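Local structure of anthranilate-CoA ligase (Stigmatella aurantiaca, 4WV3) at residues 220-225 / 322-327; 293-298 / 505-510; 395-400 / 410-415. The protein belongs to the ANL superfamily of AMP-binding enzymes, in which a large N-terminal domain and a small C-terminal domain enclose a nucleotide ligand. One frame throughout, in Å; residues are numbered along the deposited sequence.

Following the chain from the N terminus, 220-225 begins helix 221-234, and contact 1 closes the first loop when 322-327 returns beside it at the start of strand 325-328. Before that closure, 293-298 leaves strand 289-292 and opens contact 2, so contacts 1 and 2 cross. Contact 3 is a local closure, a hairpin of strands 392-401 and 407-412 in the separate antiparallel sheet; it lies wholly within the span of contact 2, which 505-510 ends near the C terminus. Contact 1 ties a helix start to the nine-stranded mixed sheet, and contact 2 brings the C-terminal region against it. All three touch 3UK.

Contact 1 (220-225 / 322-327); sequences FTFGTG and NFHIFI. With 3UK (5'-O-[(S)-[(2-aminobenzoyl)oxy](hydroxy)phosphoryl]adenosine), chain C.
The imidazole of H324 meets T221 O and F222 O at its edge, in the ring plane, and has 3UK C29 over the centre of one face, 3.6 Å above it. The F222 ring turns its own edge to this imidazole: F222 CD1 lies 3.6 Å from H324 NE2, and the two planes meet obliquely, inclined by 33°. On the F220 ring, one face carries F222 CB over its centre, while 3UK O01 sits at the edge near CZ. H324 and F222 pack on the amino-substituted ring of 3UK, whereas F220 meets its carbonyl and phosphate oxygens; I325 adds CG1, 3.9 Å from 3UK C29.

The polar bonds come from the first turn of helix 221-234, which F220 precedes as N-cap residue, its O accepting from T224 N. H324 NE2 donates to F222 O at 3.2 Å with a fairly straight N-H (158°), which limits the rotation of the imidazole. T221 OG1, held between the backbone N and the carbonyl carbon (chi1 57°), uses both its functions: it donates to F323 O at 2.9 Å and accepts from 3UK N32 at 2.7 Å. Both segments therefore bear on the amino end of the ligand ring, F323 O also lying 3.5 Å from 3UK C30. Beyond the pocket 322-327 enters strand 325-328 of the mixed sheet, where F326 and I327 both face I317 in a classic beta bulge. F230 packs edge-to-face with the H324 ring, as do Y192 and H187 with that of F323.

Contact 2 (293-298 / 505-510); sequences ASEALP and GKIQRF. With 3UK (5'-O-[(S)-[(2-aminobenzoyl)oxy](hydroxy)phosphoryl]adenosine), chain C.
The Gly-Lys loop near the C terminus, a core motif of ANL enzymes, is represented here by G505 and K506, and it lies against S294 and E295 in the loop after strand 289-292. E295 does most of the gripping. Its carboxylate meets the end of the R509 guanidinium in a two-pronged salt bridge, E295 OE1 to R509 NH2 at 2.9 Å and E295 OE2 to R509 NH1 at 3.0 Å, the latter nearly straight at 172°. Both oxygens lie close to the guanidinium plane, but the carboxylate is turned 44° against it; OE1 is met on its syn side but tilted from the carboxylate plane, OE2 from above that plane. From the opposite face I507 N also donates to E295 OE2, at 2.7 Å. Two donors thus hold one oxygen and leave the group little freedom to rotate. R509 NH2 has a second carboxylate partner in E430, and I507 CG2 lies off-centre over one guanidinium face.

In this family the C-terminal domain can take more than one orientation, and the present one places the motif lysine in the pocket. K506 runs extended past S294, whose OG lies 3.5 Å from K506 CG while hydrogen-bonding outside the contact to T504 O. A bend at the last torsion (chi4 -61°) then swings NZ onto 3UK. K506 NZ donates to 3UK O09 at 2.6 Å and also to O01, with a weak bond to O06. Residues of 293-298 line both ends of the ligand: A293 CB packs on 3UK C28 of the aminobenzoyl ring at 3.5 Å, and A296 CB and N lie beside C17 of the adenine. R509 opens helix 509-520, for which Q508, the centre of an inverse gamma turn, is the N-cap residue.

Contact 3 (395-400 / 410-415); sequences TGDKYF and AGRSDD. With 3UK (5'-O-[(S)-[(2-aminobenzoyl)oxy](hydroxy)phosphoryl]adenosine), chain C.
T395 meets R412 through its carbonyl: R412 NH1 donates weakly to T395 O at 2.8 Å, while T395 OG1 donates to D397 OD2 on the anti side, tilted out of the carboxylate plane. G396 O lies over the centre of one face of the R412 guanidinium. S413 N donates to G396 O at 2.9 Å, as does a water bound to D414 N. D397 and R412 form a non-hydrogen-bonded pair. Bends at chi2 and chi3 (-71° and -58°) fold R412 back beside the aspartate, guanidinium and carboxylate planes nearly perpendicular at 89°, and the ion pair is long. T395-G396-D397 is the Thr-Gly-Asp motif of ANL enzymes, whose aspartate holds the ribose hydroxyls: D397 OD2 accepts from 3UK O24 at 2.6 Å, and R412 NH1, from the neighbouring hairpin strand, bonds weakly to O24. D397 OD1 is also hydrogen-bonded to H409 NE2.

K398 faces a classic beta bulge formed by A410 and G411. K398 N donates to G411 O at 2.9 Å, and K398 O accepts from A410 N at 2.8 Å. K398 NZ is hydrogen-bonded to N365 OD1. Y399 OH, hydrogen-bonded to S339 OG, lies near C17 of the 3UK adenine. The hairpin of strands 392-401 and 407-412 is flanked by strand 364-369, which pairs with 392-401, while D397 and Y399 pack on I317 of strand 313-318 in the mixed sheet.

Contact 1 (220-225 / 322-327)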
# COMPACT_ATOMS: atom_id res chain seq x y z
N PHE A 220 5.40 1.59 -0.99
CA PHE A 220 3.98 1.61 -0.70
C PHE A 220 3.81 1.87 0.79
O PHE A 220 4.30 1.10 1.62
CB PHE A 220 3.37 0.25 -1.07
CG PHE A 220 1.86 0.24 -1.09
CD1 PHE A 220 1.14 1.42 -1.05
CD2 PHE A 220 1.17 -0.96 -1.14
CE1 PHE A 220 -0.24 1.40 -1.06
CE2 PHE A 220 -0.21 -0.99 -1.16
CZ PHE A 220 -0.91 0.19 -1.12
N THR A 221 3.12 2.95 1.14
CA THR A 221 2.99 3.35 2.55
C THR A 221 2.27 2.31 3.40
O THR A 221 2.40 2.31 4.63
CB THR A 221 2.29 4.72 2.71
OG1 THR A 221 1.01 4.69 2.07
CG2 THR A 221 3.14 5.83 2.10
N PHE A 222 1.52 1.42 2.75
CA PHE A 222 0.91 0.29 3.44
C PHE A 222 2.01 -0.60 4.01
O PHE A 222 1.90 -1.10 5.13
CB PHE A 222 0.01 -0.49 2.49
CG PHE A 222 -0.54 -1.76 3.07
CD1 PHE A 222 -1.09 -1.77 4.34
CD2 PHE A 222 -0.52 -2.94 2.34
CE1 PHE A 222 -1.60 -2.94 4.88
CE2 PHE A 222 -1.03 -4.11 2.88
CZ PHE A 222 -1.57 -4.11 4.15
N GLY A 223 3.07 -0.78 3.23
CA GLY A 223 4.22 -1.55 3.67
C GLY A 223 5.19 -0.72 4.49
O GLY A 223 5.80 -1.22 5.44
N THR A 224 5.33 0.55 4.13
CA THR A 224 6.24 1.46 4.83
C THR A 224 5.90 1.55 6.31
O THR A 224 6.78 1.41 7.17
CB THR A 224 6.19 2.88 4.23
OG1 THR A 224 6.36 2.81 2.81
CG2 THR A 224 7.30 3.74 4.82
N GLY A 225 4.63 1.77 6.61
CA GLY A 225 4.17 1.82 7.99
C GLY A 225 4.16 0.45 8.63
O GLY A 225 4.85 0.21 9.62
N ASN A 322 -3.31 9.78 3.47
CA ASN A 322 -3.42 9.69 4.92
C ASN A 322 -2.27 8.89 5.51
O ASN A 322 -2.18 8.69 6.72
CB ASN A 322 -4.75 9.05 5.31
CG ASN A 322 -5.04 9.16 6.80
OD1 ASN A 322 -4.93 10.24 7.38
ND2 ASN A 322 -5.40 8.04 7.42
N PHE A 323 -1.39 8.41 4.64
CA PHE A 323 -0.25 7.60 5.07
C PHE A 323 -0.67 6.15 5.31
O PHE A 323 -0.12 5.23 4.70
CB PHE A 323 0.36 8.18 6.35
CG PHE A 323 1.75 7.68 6.64
CD1 PHE A 323 2.84 8.18 5.94
CD2 PHE A 323 1.96 6.71 7.60
CE1 PHE A 323 4.12 7.72 6.21
CE2 PHE A 323 3.23 6.24 7.86
CZ PHE A 323 4.31 6.75 7.17
N HIS A 324 -1.64 5.95 6.20
CA HIS A 324 -2.12 4.60 6.51
C HIS A 324 -3.61 4.49 6.83
O HIS A 324 -4.39 5.40 6.55
CB HIS A 324 -1.28 4.02 7.64
CG HIS A 324 -0.96 2.56 7.47
ND1 HIS A 324 -1.71 1.57 8.07
CD2 HIS A 324 0.01 1.94 6.76
CE1 HIS A 324 -1.21 0.39 7.73
NE2 HIS A 324 -0.17 0.59 6.94
N ILE A 325 -3.98 3.36 7.42
CA ILE A 325 -5.38 2.98 7.62
C ILE A 325 -6.18 3.93 8.51
O ILE A 325 -5.72 4.33 9.57
CB ILE A 325 -5.48 1.53 8.16
CG1 ILE A 325 -4.83 0.55 7.18
CG2 ILE A 325 -6.92 1.15 8.43
CD1 ILE A 325 -4.97 -0.90 7.58
N PHE A 326 -7.39 4.27 8.06
CA PHE A 326 -8.28 5.15 8.82
C PHE A 326 -9.60 4.47 9.20
O PHE A 326 -10.33 4.95 10.07
CB PHE A 326 -8.53 6.46 8.07
CG PHE A 326 -8.95 6.28 6.64
CD1 PHE A 326 -10.29 6.29 6.28
CD2 PHE A 326 -8.00 6.12 5.64
CE1 PHE A 326 -10.67 6.13 4.97
CE2 PHE A 326 -8.38 5.96 4.32
CZ PHE A 326 -9.72 5.96 3.98
N ILE A 327 -9.91 3.36 8.54
CA ILE A 327 -11.03 2.51 8.93
C ILE A 327 -10.55 1.06 8.94
O ILE A 327 -10.11 0.55 7.92
CB ILE A 327 -12.21 2.59 7.94
CG1 ILE A 327 -12.53 4.04 7.57
CG2 ILE A 327 -13.44 1.90 8.52
CD1 ILE A 327 -13.56 4.17 6.47
C10 3UK C . -8.33 1.56 -1.84
C15 3UK C . -9.14 -0.07 -0.14
C17 3UK C . -11.15 -1.24 0.24
C21 3UK C . -9.21 2.75 -1.56
C26 3UK C . -3.17 1.97 1.44
C28 3UK C . -3.56 0.69 3.46
O01 3UK C . -3.72 1.40 -0.84
C02 3UK C . -3.48 2.30 -0.06
O03 3UK C . -3.12 3.58 -0.55
P04 3UK C . -3.28 3.95 -2.09
O05 3UK C . -2.76 5.40 -2.32
O06 3UK C . -4.81 3.88 -2.58
C07 3UK C . -5.86 4.06 -1.62
C08 3UK C . -7.13 3.51 -2.21
O09 3UK C . -7.06 2.07 -2.26
N11 3UK C . -8.17 0.76 -0.67
C12 3UK C . -7.04 0.68 0.10
N13 3UK C . -7.28 -0.19 1.12
C14 3UK C . -8.58 -0.67 0.99
N16 3UK C . -10.42 -0.36 -0.50
N18 3UK C . -10.68 -1.84 1.32
C19 3UK C . -9.42 -1.60 1.74
N20 3UK C . -8.92 -2.25 2.90
O22 3UK C . -10.03 3.00 -2.69
C23 3UK C . -8.28 3.85 -1.36
O24 3UK C . -8.88 5.08 -1.79
O25 3UK C . -2.43 3.00 -2.93
C27 3UK C . -3.86 0.98 2.10
C29 3UK C . -2.54 1.44 4.15
C30 3UK C . -1.85 2.43 3.49
C31 3UK C . -2.15 2.71 2.13
N32 3UK C . -1.41 3.76 1.43

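Contact 2 (293-298 / 505-510)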
# COMPACT_ATOMS: atom_id res chain seq x y z
N ALA A 293 -5.16 -5.05 2.87
CA ALA A 293 -5.53 -3.70 2.43
C ALA A 293 -5.14 -3.55 0.96
O ALA A 293 -4.65 -4.49 0.35
CB ALA A 293 -4.65 -2.66 3.11
N SER A 294 -5.34 -2.35 0.43
CA SER A 294 -5.09 -2.08 -0.98
C SER A 294 -6.43 -2.11 -1.70
O SER A 294 -6.83 -1.15 -2.35
CB SER A 294 -4.14 -3.13 -1.57
OG SER A 294 -3.60 -2.68 -2.80
N GLU A 295 -7.12 -3.24 -1.56
CA GLU A 295 -8.49 -3.38 -2.03
C GLU A 295 -9.31 -4.17 -1.02
O GLU A 295 -8.76 -4.82 -0.14
CB GLU A 295 -8.55 -4.05 -3.41
CG GLU A 295 -8.09 -3.17 -4.56
CD GLU A 295 -8.51 -3.70 -5.92
OE1 GLU A 295 -9.36 -4.62 -5.96
OE2 GLU A 295 -7.99 -3.21 -6.94
N ALA A 296 -10.64 -4.11 -1.15
CA ALA A 296 -11.53 -4.77 -0.21
C ALA A 296 -11.32 -6.29 -0.18
O ALA A 296 -11.32 -6.94 -1.22
CB ALA A 296 -12.98 -4.45 -0.53
N LEU A 297 -11.13 -6.83 1.02
CA LEU A 297 -10.95 -8.26 1.20
C LEU A 297 -12.30 -8.98 1.22
O LEU A 297 -13.10 -8.76 2.13
CB LEU A 297 -10.18 -8.56 2.49
CG LEU A 297 -9.99 -10.04 2.82
CD1 LEU A 297 -8.97 -10.68 1.89
CD2 LEU A 297 -9.59 -10.23 4.27
N PRO A 298 -12.55 -9.83 0.22
CA PRO A 298 -13.80 -10.60 0.14
C PRO A 298 -14.00 -11.49 1.36
O PRO A 298 -13.02 -12.01 1.90
CB PRO A 298 -13.60 -11.46 -1.12
CG PRO A 298 -12.57 -10.74 -1.91
CD PRO A 298 -11.65 -10.12 -0.91
N GLY A 505 -0.83 -4.06 -5.60
CA GLY A 505 -1.82 -5.12 -5.43
C GLY A 505 -3.23 -4.71 -5.79
O GLY A 505 -4.20 -5.26 -5.26
N LYS A 506 -3.36 -3.73 -6.68
CA LYS A 506 -4.67 -3.27 -7.13
C LYS A 506 -4.98 -3.80 -8.52
O LYS A 506 -4.09 -4.25 -9.24
CB LYS A 506 -4.73 -1.74 -7.14
CG LYS A 506 -4.52 -1.09 -5.80
CD LYS A 506 -4.62 0.43 -5.91
CE LYS A 506 -4.33 1.10 -4.59
NZ LYS A 506 -5.29 0.69 -3.52
N ILE A 507 -6.26 -3.75 -8.89
CA ILE A 507 -6.67 -4.10 -10.25
C ILE A 507 -7.03 -2.84 -11.02
O ILE A 507 -7.90 -2.07 -10.61
CB ILE A 507 -7.86 -5.07 -10.25
CG1 ILE A 507 -7.45 -6.42 -9.67
CG2 ILE A 507 -8.40 -5.24 -11.66
CD1 ILE A 507 -8.55 -7.46 -9.70
N GLN A 508 -6.34 -2.62 -12.14
CA GLN A 508 -6.58 -1.44 -12.97
C GLN A 508 -7.83 -1.60 -13.81
O GLN A 508 -7.76 -1.90 -15.01
CB GLN A 508 -5.36 -1.17 -13.85
CG GLN A 508 -4.11 -0.78 -13.08
CD GLN A 508 -2.88 -0.72 -13.96
OE1 GLN A 508 -2.74 -1.48 -14.91
NE2 GLN A 508 -1.97 0.20 -13.63
N ARG A 509 -8.98 -1.39 -13.19
CA ARG A 509 -10.27 -1.57 -13.86
C ARG A 509 -10.52 -0.52 -14.94
O ARG A 509 -11.36 -0.72 -15.82
CB ARG A 509 -11.41 -1.55 -12.84
CG ARG A 509 -11.41 -2.76 -11.92
CD ARG A 509 -12.33 -2.56 -10.73
NE ARG A 509 -12.26 -3.68 -9.80
CZ ARG A 509 -11.30 -3.84 -8.89
NH1 ARG A 509 -10.33 -2.95 -8.79
NH2 ARG A 509 -11.31 -4.90 -8.09
N PHE A 510 -9.78 0.58 -14.89
CA PHE A 510 -9.91 1.62 -15.91
C PHE A 510 -9.30 1.15 -17.23
O PHE A 510 -9.70 1.61 -18.30
CB PHE A 510 -9.27 2.93 -15.45
CG PHE A 510 -7.77 2.92 -15.47
CD1 PHE A 510 -7.07 3.50 -16.52
CD2 PHE A 510 -7.05 2.35 -14.43
CE1 PHE A 510 -5.69 3.50 -16.53
CE2 PHE A 510 -5.67 2.34 -14.44
CZ PHE A 510 -4.99 2.92 -15.50
C10 3UK C . -8.33 1.56 -1.84
C15 3UK C . -9.14 -0.07 -0.14
C17 3UK C . -11.15 -1.24 0.24
C21 3UK C . -9.21 2.75 -1.56
C26 3UK C . -3.17 1.97 1.44
C28 3UK C . -3.56 0.69 3.46
O01 3UK C . -3.72 1.40 -0.84
C02 3UK C . -3.48 2.30 -0.06
O03 3UK C . -3.12 3.58 -0.55
P04 3UK C . -3.28 3.95 -2.09
O05 3UK C . -2.76 5.40 -2.32
O06 3UK C . -4.81 3.88 -2.58
C07 3UK C . -5.86 4.06 -1.62
C08 3UK C . -7.13 3.51 -2.21
O09 3UK C . -7.06 2.07 -2.26
N11 3UK C . -8.17 0.76 -0.67
C12 3UK C . -7.04 0.68 0.10
N13 3UK C . -7.28 -0.19 1.12
C14 3UK C . -8.58 -0.67 0.99
N16 3UK C . -10.42 -0.36 -0.50
N18 3UK C . -10.68 -1.84 1.32
C19 3UK C . -9.42 -1.60 1.74
N20 3UK C . -8.92 -2.25 2.90
O22 3UK C . -10.03 3.00 -2.69
C23 3UK C . -8.28 3.85 -1.36
O24 3UK C . -8.88 5.08 -1.79
O25 3UK C . -2.43 3.00 -2.93
C27 3UK C . -3.86 0.98 2.10
C29 3UK C . -2.54 1.44 4.15
C30 3UK C . -1.85 2.43 3.49
C31 3UK C . -2.15 2.71 2.13
N32 3UK C . -1.41 3.76 1.43

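Contact 3 (395-400 / 410-415)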
# COMPACT_ATOMS: atom_id res chain seq x y z
N THR A 395 -11.30 10.68 -0.45
CA THR A 395 -10.49 9.53 -0.87
C THR A 395 -10.91 9.02 -2.25
O THR A 395 -10.18 8.25 -2.88
CB THR A 395 -10.58 8.38 0.14
OG1 THR A 395 -11.94 7.94 0.27
CG2 THR A 395 -10.06 8.82 1.50
N GLY A 396 -12.09 9.45 -2.70
CA GLY A 396 -12.62 9.00 -3.98
C GLY A 396 -13.27 7.64 -3.88
O GLY A 396 -13.39 6.92 -4.87
N ASP A 397 -13.71 7.29 -2.68
CA ASP A 397 -14.33 5.99 -2.43
C ASP A 397 -15.82 6.11 -2.12
O ASP A 397 -16.27 7.10 -1.55
CB ASP A 397 -13.63 5.28 -1.27
CG ASP A 397 -12.23 4.83 -1.62
OD1 ASP A 397 -12.07 4.16 -2.66
OD2 ASP A 397 -11.30 5.15 -0.87
N LYS A 398 -16.57 5.09 -2.52
CA LYS A 398 -17.98 4.99 -2.16
C LYS A 398 -18.15 3.95 -1.06
O LYS A 398 -17.67 2.82 -1.18
CB LYS A 398 -18.83 4.62 -3.38
CG LYS A 398 -19.15 5.78 -4.30
CD LYS A 398 -20.05 6.79 -3.62
CE LYS A 398 -20.69 7.75 -4.63
NZ LYS A 398 -19.68 8.55 -5.37
N TYR A 399 -18.82 4.34 0.02
CA TYR A 399 -19.02 3.46 1.17
C TYR A 399 -20.46 3.52 1.65
O TYR A 399 -21.18 4.48 1.39
CB TYR A 399 -18.09 3.85 2.32
CG TYR A 399 -16.83 3.02 2.43
CD1 TYR A 399 -15.72 3.30 1.64
CD2 TYR A 399 -16.74 1.97 3.33
CE1 TYR A 399 -14.56 2.56 1.75
CE2 TYR A 399 -15.59 1.22 3.45
CZ TYR A 399 -14.50 1.52 2.65
OH TYR A 399 -13.35 0.78 2.75
N PHE A 400 -20.88 2.48 2.37
CA PHE A 400 -22.14 2.51 3.10
C PHE A 400 -21.98 1.82 4.44
O PHE A 400 -21.08 0.99 4.61
CB PHE A 400 -23.29 1.90 2.28
CG PHE A 400 -23.18 0.42 2.07
CD1 PHE A 400 -23.77 -0.47 2.95
CD2 PHE A 400 -22.50 -0.08 0.97
CE1 PHE A 400 -23.67 -1.83 2.75
CE2 PHE A 400 -22.40 -1.45 0.77
CZ PHE A 400 -22.99 -2.32 1.66
N ALA A 410 -18.10 0.08 -1.41
CA ALA A 410 -18.87 -0.10 -2.63
C ALA A 410 -17.92 -0.12 -3.82
O ALA A 410 -18.21 -0.72 -4.86
CB ALA A 410 -19.90 1.00 -2.79
N GLY A 411 -16.77 0.52 -3.66
CA GLY A 411 -15.77 0.59 -4.71
C GLY A 411 -15.31 2.01 -4.94
O GLY A 411 -15.84 2.95 -4.33
N ARG A 412 -14.31 2.18 -5.80
CA ARG A 412 -13.89 3.51 -6.22
C ARG A 412 -15.08 4.19 -6.89
O ARG A 412 -15.91 3.52 -7.51
CB ARG A 412 -12.72 3.42 -7.21
CG ARG A 412 -11.42 2.91 -6.61
CD ARG A 412 -10.80 3.94 -5.68
NE ARG A 412 -10.53 5.20 -6.36
CZ ARG A 412 -9.92 6.24 -5.80
NH1 ARG A 412 -9.50 6.16 -4.54
NH2 ARG A 412 -9.71 7.35 -6.49
N SER A 413 -15.15 5.51 -6.77
CA SER A 413 -16.24 6.26 -7.38
C SER A 413 -16.24 6.10 -8.90
O SER A 413 -17.29 6.13 -9.54
CB SER A 413 -16.16 7.74 -6.99
OG SER A 413 -17.33 8.44 -7.38
N ASP A 414 -15.04 5.91 -9.46
CA ASP A 414 -14.88 5.70 -10.90
C ASP A 414 -15.25 4.27 -11.30
O ASP A 414 -15.64 4.02 -12.44
CB ASP A 414 -13.44 5.98 -11.32
CG ASP A 414 -13.08 7.45 -11.21
OD1 ASP A 414 -13.94 8.30 -11.54
OD2 ASP A 414 -11.94 7.75 -10.80
N ASP A 415 -15.12 3.34 -10.36
CA ASP A 415 -15.38 1.93 -10.65
C ASP A 415 -16.85 1.56 -10.50
O ASP A 415 -17.26 0.46 -10.87
CB ASP A 415 -14.51 1.04 -9.76
CG ASP A 415 -13.03 1.20 -10.03
OD1 ASP A 415 -12.67 1.65 -11.14
OD2 ASP A 415 -12.22 0.86 -9.14
C10 3UK C . -8.33 1.56 -1.84
C15 3UK C . -9.14 -0.07 -0.14
C17 3UK C . -11.15 -1.24 0.24
C21 3UK C . -9.21 2.75 -1.56
C26 3UK C . -3.17 1.97 1.44
C28 3UK C . -3.56 0.69 3.46
O01 3UK C . -3.72 1.40 -0.84
C02 3UK C . -3.48 2.30 -0.06
O03 3UK C . -3.12 3.58 -0.55
P04 3UK C . -3.28 3.95 -2.09
O05 3UK C . -2.76 5.40 -2.32
O06 3UK C . -4.81 3.88 -2.58
C07 3UK C . -5.86 4.06 -1.62
C08 3UK C . -7.13 3.51 -2.21
O09 3UK C . -7.06 2.07 -2.26
N11 3UK C . -8.17 0.76 -0.67
C12 3UK C . -7.04 0.68 0.10
N13 3UK C . -7.28 -0.19 1.12
C14 3UK C . -8.58 -0.67 0.99
N16 3UK C . -10.42 -0.36 -0.50
N18 3UK C . -10.68 -1.84 1.32
C19 3UK C . -9.42 -1.60 1.74
N20 3UK C . -8.92 -2.25 2.90
O22 3UK C . -10.03 3.00 -2.69
C23 3UK C . -8.28 3.85 -1.36
O24 3UK C . -8.88 5.08 -1.79
O25 3UK C . -2.43 3.00 -2.93
C27 3UK C . -3.86 0.98 2.10
C29 3UK C . -2.54 1.44 4.15
C30 3UK C . -1.85 2.43 3.49
C31 3UK C . -2.15 2.71 2.13
N32 3UK C . -1.41 3.76 1.43
O HOH W 1 -13.06 7.11 -8.02